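Local atomic coordinates of putative NADPH:quinone oxidoreductase (Ralstonia eutropha, PDB entry 3IUP), a protein that binds NADPH and probably uses it to reduce quinones, as a member of the medium-chain dehydrogenase/reductase family. Residues T118-G123 against S152-P157; V140-A145 against R329-L334. All coordinates share one frame; numbering follows the deposited sequence.

Contact 1: residues T118-G123 against S152-P157; sequences TVAAIG and SSFVNP. With NDP (NADPH dihydro-nicotinamide-adenine-dinucleotide phosphate), chain C.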
ATOM      1  N   THR A 118      18.860 -36.345 -10.894  1.00 20.94           N
ATOM      2  CA  THR A 118      19.076 -34.925 -11.060  1.00 19.88           C
ATOM      3  C   THR A 118      17.889 -34.216 -10.454  1.00 20.24           C
ATOM      4  O   THR A 118      16.724 -34.435 -10.860  1.00 20.82           O
ATOM      5  CB  THR A 118      19.278 -34.562 -12.553  1.00 19.96           C
ATOM      6  OG1 THR A 118      20.435 -35.255 -13.010  1.00 22.40           O
ATOM      7  CG2 THR A 118      19.520 -33.042 -12.715  1.00 20.51           C
ATOM      8  N   VAL A 119      18.205 -33.365  -9.478  1.00 19.03           N
ATOM      9  CA  VAL A 119      17.228 -32.650  -8.676  1.00 18.81           C
ATOM     10  C   VAL A 119      17.522 -31.154  -8.605  1.00 19.40           C
ATOM     11  O   VAL A 119      18.643 -30.730  -8.812  1.00 17.58           O
ATOM     12  CB  VAL A 119      17.171 -33.220  -7.224  1.00 18.49           C
ATOM     13  CG1 VAL A 119      16.795 -34.732  -7.261  1.00 18.45           C
ATOM     14  CG2 VAL A 119      18.454 -32.956  -6.424  1.00 19.86           C
ATOM     15  N   ALA A 120      16.474 -30.390  -8.289  1.00 19.32           N
ATOM     16  CA  ALA A 120      16.581 -28.971  -7.903  1.00 19.29           C
ATOM     17  C   ALA A 120      16.105 -28.837  -6.470  1.00 20.48           C
ATOM     18  O   ALA A 120      15.240 -29.600  -6.001  1.00 19.79           O
ATOM     19  CB  ALA A 120      15.737 -28.065  -8.847  1.00 18.22           C
ATOM     20  N   ALA A 121      16.644 -27.866  -5.763  1.00 20.65           N
ATOM     21  CA  ALA A 121      16.189 -27.558  -4.382  1.00 22.36           C
ATOM     22  C   ALA A 121      16.284 -26.094  -4.129  1.00 22.38           C
ATOM     23  O   ALA A 121      17.172 -25.441  -4.689  1.00 20.77           O
ATOM     24  CB  ALA A 121      17.027 -28.312  -3.363  1.00 23.44           C
ATOM     25  N   ILE A 122      15.409 -25.547  -3.260  1.00 23.37           N
ATOM     26  CA  ILE A 122      15.556 -24.172  -2.807  1.00 24.15           C
ATOM     27  C   ILE A 122      16.002 -24.198  -1.342  1.00 24.40           C
ATOM     28  O   ILE A 122      15.386 -23.695  -0.462  1.00 26.49           O
ATOM     29  CB  ILE A 122      14.318 -23.222  -3.109  1.00 24.71           C
ATOM     30  CG1 ILE A 122      14.636 -21.764  -2.760  1.00 25.67           C
ATOM     31  CG2 ILE A 122      13.090 -23.647  -2.400  1.00 24.03           C
ATOM     32  CD1 ILE A 122      13.700 -20.727  -3.390  1.00 25.67           C
ATOM     33  N   GLY A 123      17.148 -24.771  -1.124  1.00 26.11           N
ATOM     34  CA  GLY A 123      17.591 -25.108   0.229  1.00 25.77           C
ATOM     35  C   GLY A 123      18.338 -23.993   0.907  1.00 24.67           C
ATOM     36  O   GLY A 123      18.598 -24.073   2.105  1.00 25.62           O
ATOM     37  N   SER A 152      17.046 -22.927 -12.031  1.00 18.49           N
ATOM     38  CA  SER A 152      16.194 -21.793 -11.699  1.00 19.24           C
ATOM     39  C   SER A 152      14.751 -22.253 -11.621  1.00 20.80           C
ATOM     40  O   SER A 152      13.858 -21.556 -12.075  1.00 22.93           O
ATOM     41  CB  SER A 152      16.348 -20.715 -12.780  1.00 20.12           C
ATOM     42  OG  SER A 152      17.643 -20.112 -12.720  1.00 20.94           O
ATOM     43  N   SER A 153      14.514 -23.428 -11.040  1.00 20.35           N
ATOM     44  CA  SER A 153      13.176 -24.027 -11.051  1.00 20.11           C
ATOM     45  C   SER A 153      12.208 -23.363 -10.077  1.00 20.61           C
ATOM     46  O   SER A 153      10.983 -23.541 -10.194  1.00 21.86           O
ATOM     47  CB  SER A 153      13.265 -25.518 -10.679  1.00 20.67           C
ATOM     48  OG  SER A 153      13.872 -26.217 -11.719  1.00 20.24           O
ATOM     49  N   PHE A 154      12.726 -22.683  -9.071  1.00 19.58           N
ATOM     50  CA  PHE A 154      11.852 -22.200  -7.989  1.00 19.82           C
ATOM     51  C   PHE A 154      11.554 -20.706  -8.042  1.00 20.01           C
ATOM     52  O   PHE A 154      10.385 -20.296  -8.120  1.00 20.17           O
ATOM     53  CB  PHE A 154      12.414 -22.574  -6.622  1.00 20.19           C
ATOM     54  CG  PHE A 154      12.431 -24.049  -6.341  1.00 20.53           C
ATOM     55  CD1 PHE A 154      11.386 -24.638  -5.649  1.00 22.77           C
ATOM     56  CD2 PHE A 154      13.511 -24.838  -6.713  1.00 22.62           C
ATOM     57  CE1 PHE A 154      11.400 -26.010  -5.343  1.00 25.38           C
ATOM     58  CE2 PHE A 154      13.541 -26.193  -6.424  1.00 23.30           C
ATOM     59  CZ  PHE A 154      12.484 -26.789  -5.738  1.00 24.61           C
ATOM     60  N   VAL A 155      12.586 -19.875  -7.920  1.00 19.25           N
ATOM     61  CA  VAL A 155      12.392 -18.485  -7.571  1.00 19.02           C
ATOM     62  C   VAL A 155      11.585 -17.757  -8.681  1.00 18.28           C
ATOM     63  O   VAL A 155      10.497 -17.207  -8.449  1.00 17.40           O
ATOM     64  CB  VAL A 155      13.750 -17.797  -7.295  1.00 18.70           C
ATOM     65  CG1 VAL A 155      13.665 -16.255  -7.153  1.00 19.88           C
ATOM     66  CG2 VAL A 155      14.403 -18.422  -5.976  1.00 19.94           C
ATOM     67  N   ASN A 156      12.095 -17.786  -9.891  1.00 16.64           N
ATOM     68  CA  ASN A 156      11.386 -17.103 -10.994  1.00 17.29           C
ATOM     69  C   ASN A 156      10.104 -17.789 -11.474  1.00 17.44           C
ATOM     70  O   ASN A 156       9.041 -17.108 -11.589  1.00 17.57           O
ATOM     71  CB  ASN A 156      12.333 -16.680 -12.132  1.00 16.67           C
ATOM     72  CG  ASN A 156      13.241 -15.523 -11.724  1.00 17.75           C
ATOM     73  OD1 ASN A 156      13.039 -14.883 -10.677  1.00 19.27           O
ATOM     74  ND2 ASN A 156      14.291 -15.262 -12.542  1.00 18.32           N
ATOM     75  N   PRO A 157      10.133 -19.113 -11.690  1.00 17.24           N
ATOM     76  CA  PRO A 157       8.908 -19.735 -12.160  1.00 17.46           C
ATOM     77  C   PRO A 157       7.730 -19.638 -11.175  1.00 17.41           C
ATOM     78  O   PRO A 157       6.591 -19.393 -11.592  1.00 17.90           O
ATOM     79  CB  PRO A 157       9.331 -21.192 -12.415  1.00 17.55           C
ATOM     80  CG  PRO A 157      10.757 -21.104 -12.784  1.00 17.23           C
ATOM     81  CD  PRO A 157      11.309 -19.991 -11.880  1.00 17.33           C
TER
HETATM   82  PA  NDP C 401      16.989 -10.319 -14.380  0.80 19.46           P
HETATM   83  O1A NDP C 401      16.787 -11.375 -15.350  0.80 17.83           O
HETATM   84  O2A NDP C 401      18.350 -10.068 -13.857  0.80 20.74           O
HETATM   85  O5B NDP C 401      16.434  -8.954 -15.135  0.80 17.61           O
HETATM   86  C5B NDP C 401      16.428  -7.753 -14.356  0.80 18.49           C
HETATM   87  C4B NDP C 401      15.714  -6.689 -15.133  0.80 16.98           C
HETATM   88  O4B NDP C 401      15.710  -5.562 -14.305  0.80 20.34           O
HETATM   89  C3B NDP C 401      16.419  -6.323 -16.449  0.80 18.15           C
HETATM   90  O3B NDP C 401      15.567  -6.251 -17.573  0.80 18.71           O
HETATM   91  C2B NDP C 401      16.969  -4.906 -16.175  0.80 18.25           C
HETATM   92  O2B NDP C 401      16.957  -4.041 -17.310  0.80 17.45           O
HETATM   93  C1B NDP C 401      15.988  -4.416 -15.119  0.80 18.81           C
HETATM   94  N9A NDP C 401      16.547  -3.383 -14.236  0.80 18.89           N
HETATM   95  C8A NDP C 401      17.744  -3.483 -13.556  0.80 20.10           C
HETATM   96  N7A NDP C 401      17.892  -2.392 -12.783  0.80 16.64           N
HETATM   97  C5A NDP C 401      16.785  -1.581 -12.946  0.80 21.48           C
HETATM   98  C6A NDP C 401      16.386  -0.336 -12.418  0.80 21.56           C
HETATM   99  N6A NDP C 401      17.159   0.408 -11.607  0.80 20.30           N
HETATM  100  N1A NDP C 401      15.174   0.198 -12.804  0.80 19.83           N
HETATM  101  C2A NDP C 401      14.373  -0.431 -13.706  0.80 19.86           C
HETATM  102  N3A NDP C 401      14.764  -1.647 -14.217  0.80 22.52           N
HETATM  103  C4A NDP C 401      15.940  -2.211 -13.851  0.80 21.16           C
HETATM  104  O3  NDP C 401      16.076 -10.429 -13.050  0.80 20.99           O
HETATM  105  PN  NDP C 401      15.187 -11.641 -12.629  0.80 20.11           P
HETATM  106  O1N NDP C 401      14.248 -12.064 -13.639  0.80 16.98           O
HETATM  107  O2N NDP C 401      15.998 -12.734 -11.992  0.80 16.24           O
HETATM  108  O5D NDP C 401      14.339 -10.940 -11.427  0.80 19.48           O
HETATM  109  C5D NDP C 401      13.323  -9.980 -11.756  0.80 20.79           C
HETATM  110  C4D NDP C 401      12.861  -9.269 -10.488  0.80 21.31           C
HETATM  111  O4D NDP C 401      11.999 -10.190  -9.787  0.80 21.51           O
HETATM  112  C3D NDP C 401      13.971  -8.829  -9.512  0.80 21.77           C
HETATM  113  O3D NDP C 401      13.672  -7.579  -8.922  0.80 19.22           O
HETATM  114  C2D NDP C 401      13.892  -9.913  -8.450  0.80 22.47           C
HETATM  115  O2D NDP C 401      14.415  -9.565  -7.177  0.80 25.64           O
HETATM  116  C1D NDP C 401      12.374 -10.112  -8.413  0.80 21.89           C
HETATM  117  N1N NDP C 401      11.955 -11.342  -7.703  0.80 19.96           N
HETATM  118  C2N NDP C 401      11.289 -11.160  -6.536  0.80 20.71           C
HETATM  119  C3N NDP C 401      10.868 -12.224  -5.783  0.80 19.78           C
HETATM  120  C7N NDP C 401      10.007 -12.003  -4.554  0.80 20.14           C
HETATM  121  O7N NDP C 401       9.733 -13.130  -3.785  0.80 19.94           O
HETATM  122  N7N NDP C 401       9.534 -10.812  -4.162  0.80 17.59           N
HETATM  123  C4N NDP C 401      10.885 -13.583  -6.367  0.80 17.42           C
HETATM  124  C5N NDP C 401      11.627 -13.678  -7.677  0.80 21.10           C
HETATM  125  C6N NDP C 401      12.128 -12.542  -8.301  0.80 21.29           C
HETATM  126  P2B NDP C 401      18.283  -3.163 -17.725  0.80 20.66           P
HETATM  127  O1X NDP C 401      19.021  -3.968 -18.804  0.80 20.30           O
HETATM  128  O2X NDP C 401      19.198  -2.881 -16.538  0.80 20.42           O
HETATM  129  O3X NDP C 401      17.691  -1.859 -18.282  0.80 19.10           O
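Ile-122 and Phe-154 make the heart of an apolar joint in which the aromatic ring lies against the end of strand 118-121 and the first loop residue after it. The ring receives two kinds of contact. Over one face lies Ile-122: its CG2 sits 4.1 Å from the centroid of the Phe-154 ring, 22° off the normal, a CH-pi contact, while its backbone N is above the same ring, offset toward the rim. At the edge, Ala-120 C lies near the ring plane, and Ala-120 CB is 3.8 Å from Phe-154 CE2.

The remaining contacts are aliphatic. With CG1 anti to the backbone N (chi1 -173°), Ile-122 extends past the ring, and its CD1 meets Val-155 CG2 at 3.5 Å, the two side chains crossing at about a right angle. Strand 118-121 belongs to the GroES-like domain, and helix 155-169 probably forms the passage to the nucleotide-binding domain, as in other medium-chain dehydrogenases.

Polar links secure the helix start and the cofactor. Glu-97 OE1 accepts from the backbone N of both Phe-154 and Val-155. Asn-156 ND2 donates a nearly straight bond to the NADPH phosphate oxygen O2N (3.1 Å, 168°), and Val-155 CG1 approaches C5N of the nicotinamide to 3.3 Å.

Contact 2: residues V140-A145 against R329-L334; sequences VLPEGA and RVVAEL
Pro-142 packs against Val-331 in the last turn of helix 320-332 and Leu-334 just beyond it, an example of a turn set against a helix terminus with no hydrogen bond between the two segments; just past them, Lys-335 NZ bonds to Gly-144 O of the turn. Along the second segment, Arg-329 comes first and touches no part of the loop: NE and NH2 grip Glu-333 OE1, just past the helix end, side-on, the NE bond measuring 3.1 Å, and the acceptor oxygen lies in the guanidinium plane. NH2 reaches it on the syn side of the carboxylate, whereas NE meets it from above the carboxylate plane. Thr-337 OG1 is a further partner of that oxygen, and Arg-329 NH1 has a second acidic partner in Asp-195.

Val-331 then turns to the loop. Its CG1, anti to the backbone N (chi1 164°), lies 3.8 Å from Pro-142 CG, and that same ring carbon is 3.7 Å from Val-331 O. Glu-333 is the first residue to leave helical geometry, and it is followed by Leu-334, whose CD2 gathers three partners: Pro-142 CD at 3.8 Å, Leu-141 CD2 at 4.0 Å and Ala-145 CB at 4.1 Å. One methyl thus touches both ends of the type II turn from Pro-142 to Ala-145, closed by Ala-145 N to Pro-142 O.

The turn follows strand 138-140 and precedes helix 147-150. On the helical side, Val-330 packs on helix 155-169, while Arg-329 and Glu-333 touch Lys-194 of helix 183-195.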
ATOM      1  N   VAL A 140      12.459 -33.512  -8.279  1.00 23.51           N
ATOM      2  CA  VAL A 140      13.054 -34.375  -9.311  1.00 24.55           C
ATOM      3  C   VAL A 140      12.813 -33.783 -10.705  1.00 24.75           C
ATOM      4  O   VAL A 140      11.667 -33.456 -11.072  1.00 25.35           O
ATOM      5  CB  VAL A 140      12.515 -35.844  -9.236  1.00 25.59           C
ATOM      6  CG1 VAL A 140      13.136 -36.689 -10.332  1.00 25.08           C
ATOM      7  CG2 VAL A 140      12.825 -36.459  -7.872  1.00 25.52           C
ATOM      8  N   LEU A 141      13.890 -33.597 -11.461  1.00 23.74           N
ATOM      9  CA  LEU A 141      13.805 -32.934 -12.745  1.00 24.77           C
ATOM     10  C   LEU A 141      13.373 -33.937 -13.823  1.00 25.84           C
ATOM     11  O   LEU A 141      13.638 -35.124 -13.707  1.00 24.70           O
ATOM     12  CB  LEU A 141      15.142 -32.276 -13.113  1.00 24.61           C
ATOM     13  CG  LEU A 141      15.492 -31.017 -12.284  1.00 25.29           C
ATOM     14  CD1 LEU A 141      16.839 -30.491 -12.718  1.00 25.16           C
ATOM     15  CD2 LEU A 141      14.366 -29.928 -12.374  1.00 23.93           C
ATOM     16  N   PRO A 142      12.722 -33.457 -14.882  1.00 26.76           N
ATOM     17  CA  PRO A 142      12.292 -34.387 -15.923  1.00 27.46           C
ATOM     18  C   PRO A 142      13.437 -34.978 -16.747  1.00 28.08           C
ATOM     19  O   PRO A 142      14.539 -34.462 -16.752  1.00 28.04           O
ATOM     20  CB  PRO A 142      11.391 -33.518 -16.813  1.00 26.95           C
ATOM     21  CG  PRO A 142      11.771 -32.125 -16.565  1.00 27.83           C
ATOM     22  CD  PRO A 142      12.540 -32.050 -15.276  1.00 26.94           C
ATOM     23  N   GLU A 143      13.148 -36.067 -17.455  1.00 29.62           N
ATOM     24  CA  GLU A 143      14.135 -36.751 -18.278  1.00 30.88           C
ATOM     25  C   GLU A 143      14.717 -35.774 -19.276  1.00 31.51           C
ATOM     26  O   GLU A 143      14.002 -34.950 -19.852  1.00 31.17           O
ATOM     27  CB  GLU A 143      13.512 -37.950 -19.027  1.00 32.52           C
ATOM     28  CG  GLU A 143      14.505 -39.099 -19.178  1.00 35.05           C
ATOM     29  CD  GLU A 143      14.690 -39.869 -17.873  1.00 40.38           C
ATOM     30  OE1 GLU A 143      13.670 -40.385 -17.361  1.00 45.08           O
ATOM     31  OE2 GLU A 143      15.838 -39.969 -17.355  1.00 43.89           O
ATOM     32  N   GLY A 144      16.032 -35.834 -19.442  1.00 31.94           N
ATOM     33  CA  GLY A 144      16.707 -34.965 -20.390  1.00 31.91           C
ATOM     34  C   GLY A 144      16.945 -33.553 -19.882  1.00 31.50           C
ATOM     35  O   GLY A 144      17.434 -32.711 -20.639  1.00 33.20           O
ATOM     36  N   ALA A 145      16.629 -33.273 -18.610  1.00 30.11           N
ATOM     37  CA  ALA A 145      16.968 -31.975 -18.017  1.00 27.62           C
ATOM     38  C   ALA A 145      18.347 -32.059 -17.337  1.00 26.48           C
ATOM     39  O   ALA A 145      18.567 -32.913 -16.510  1.00 27.28           O
ATOM     40  CB  ALA A 145      15.912 -31.561 -17.017  1.00 27.16           C
ATOM     41  N   ARG A 329       3.566 -27.906 -12.838  1.00 23.66           N
ATOM     42  CA  ARG A 329       3.531 -27.183 -14.099  1.00 23.36           C
ATOM     43  C   ARG A 329       4.919 -26.677 -14.516  1.00 22.02           C
ATOM     44  O   ARG A 329       5.280 -26.702 -15.701  1.00 22.30           O
ATOM     45  CB  ARG A 329       2.543 -26.018 -14.059  1.00 23.40           C
ATOM     46  CG  ARG A 329       2.666 -25.212 -15.347  1.00 25.33           C
ATOM     47  CD  ARG A 329       1.593 -24.242 -15.529  1.00 26.98           C
ATOM     48  NE  ARG A 329       1.785 -23.565 -16.798  1.00 27.27           N
ATOM     49  CZ  ARG A 329       1.059 -22.537 -17.177  1.00 24.44           C
ATOM     50  NH1 ARG A 329       0.133 -22.045 -16.352  1.00 25.21           N
ATOM     51  NH2 ARG A 329       1.285 -21.986 -18.363  1.00 25.91           N
ATOM     52  N   VAL A 330       5.710 -26.213 -13.550  1.00 21.98           N
ATOM     53  CA  VAL A 330       7.068 -25.769 -13.863  1.00 21.14           C
ATOM     54  C   VAL A 330       7.867 -26.950 -14.494  1.00 21.42           C
ATOM     55  O   VAL A 330       8.517 -26.789 -15.528  1.00 21.66           O
ATOM     56  CB  VAL A 330       7.804 -25.173 -12.622  1.00 20.79           C
ATOM     57  CG1 VAL A 330       9.243 -24.875 -12.958  1.00 19.32           C
ATOM     58  CG2 VAL A 330       7.095 -23.877 -12.105  1.00 20.04           C
ATOM     59  N   VAL A 331       7.784 -28.122 -13.887  1.00 22.25           N
ATOM     60  CA  VAL A 331       8.490 -29.301 -14.417  1.00 23.13           C
ATOM     61  C   VAL A 331       8.014 -29.623 -15.836  1.00 23.72           C
ATOM     62  O   VAL A 331       8.828 -29.857 -16.727  1.00 23.39           O
ATOM     63  CB  VAL A 331       8.397 -30.514 -13.463  1.00 23.74           C
ATOM     64  CG1 VAL A 331       8.798 -31.859 -14.209  1.00 24.00           C
ATOM     65  CG2 VAL A 331       9.264 -30.236 -12.214  1.00 23.59           C
ATOM     66  N   ALA A 332       6.700 -29.543 -16.058  1.00 23.83           N
ATOM     67  CA  ALA A 332       6.106 -29.878 -17.336  1.00 23.92           C
ATOM     68  C   ALA A 332       6.535 -28.927 -18.457  1.00 24.24           C
ATOM     69  O   ALA A 332       6.563 -29.325 -19.604  1.00 25.36           O
ATOM     70  CB  ALA A 332       4.565 -29.889 -17.208  1.00 25.16           C
ATOM     71  N   GLU A 333       6.864 -27.681 -18.127  1.00 24.19           N
ATOM     72  CA  GLU A 333       7.145 -26.650 -19.133  1.00 24.17           C
ATOM     73  C   GLU A 333       8.500 -26.050 -18.858  1.00 23.55           C
ATOM     74  O   GLU A 333       8.768 -24.864 -19.160  1.00 23.53           O
ATOM     75  CB  GLU A 333       6.043 -25.592 -19.106  1.00 24.15           C
ATOM     76  CG  GLU A 333       4.676 -26.158 -19.522  1.00 23.89           C
ATOM     77  CD  GLU A 333       3.508 -25.229 -19.257  1.00 25.03           C
ATOM     78  OE1 GLU A 333       3.672 -23.980 -19.213  1.00 26.32           O
ATOM     79  OE2 GLU A 333       2.382 -25.761 -19.103  1.00 29.59           O
ATOM     80  N   LEU A 334       9.383 -26.892 -18.327  1.00 23.69           N
ATOM     81  CA  LEU A 334      10.662 -26.435 -17.819  1.00 24.41           C
ATOM     82  C   LEU A 334      11.495 -25.783 -18.893  1.00 24.41           C
ATOM     83  O   LEU A 334      12.138 -24.775 -18.640  1.00 25.59           O
ATOM     84  CB  LEU A 334      11.440 -27.580 -17.163  1.00 23.99           C
ATOM     85  CG  LEU A 334      12.741 -27.178 -16.471  1.00 24.40           C
ATOM     86  CD1 LEU A 334      12.498 -26.209 -15.346  1.00 23.08           C
ATOM     87  CD2 LEU A 334      13.452 -28.441 -15.934  1.00 25.59           C
TER

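Overall arrangement
The centres of contacts 1 and 2 are about 11 Å apart, and their segments alternate along the chain. They also touch directly. On the strand side, Thr-118 O and Leu-141 N are 3.0 Å apart, probably a hydrogen bond that carries the pairing of strands 118-121 and 138-140 one residue past the end of the latter. On the helical side, Pro-157 CB packs at 3.5 Å on Val-330 CG2; between the two sides, Ser-153 OG lies 3.8 Å from Leu-141 CD2. Contact 1 reaches the NADPH pocket through Val-155 and Asn-156, whereas contact 2 is partly buried packing whose centre lies about 19 Å from the centre of the chain, against about 11 Å for contact 1.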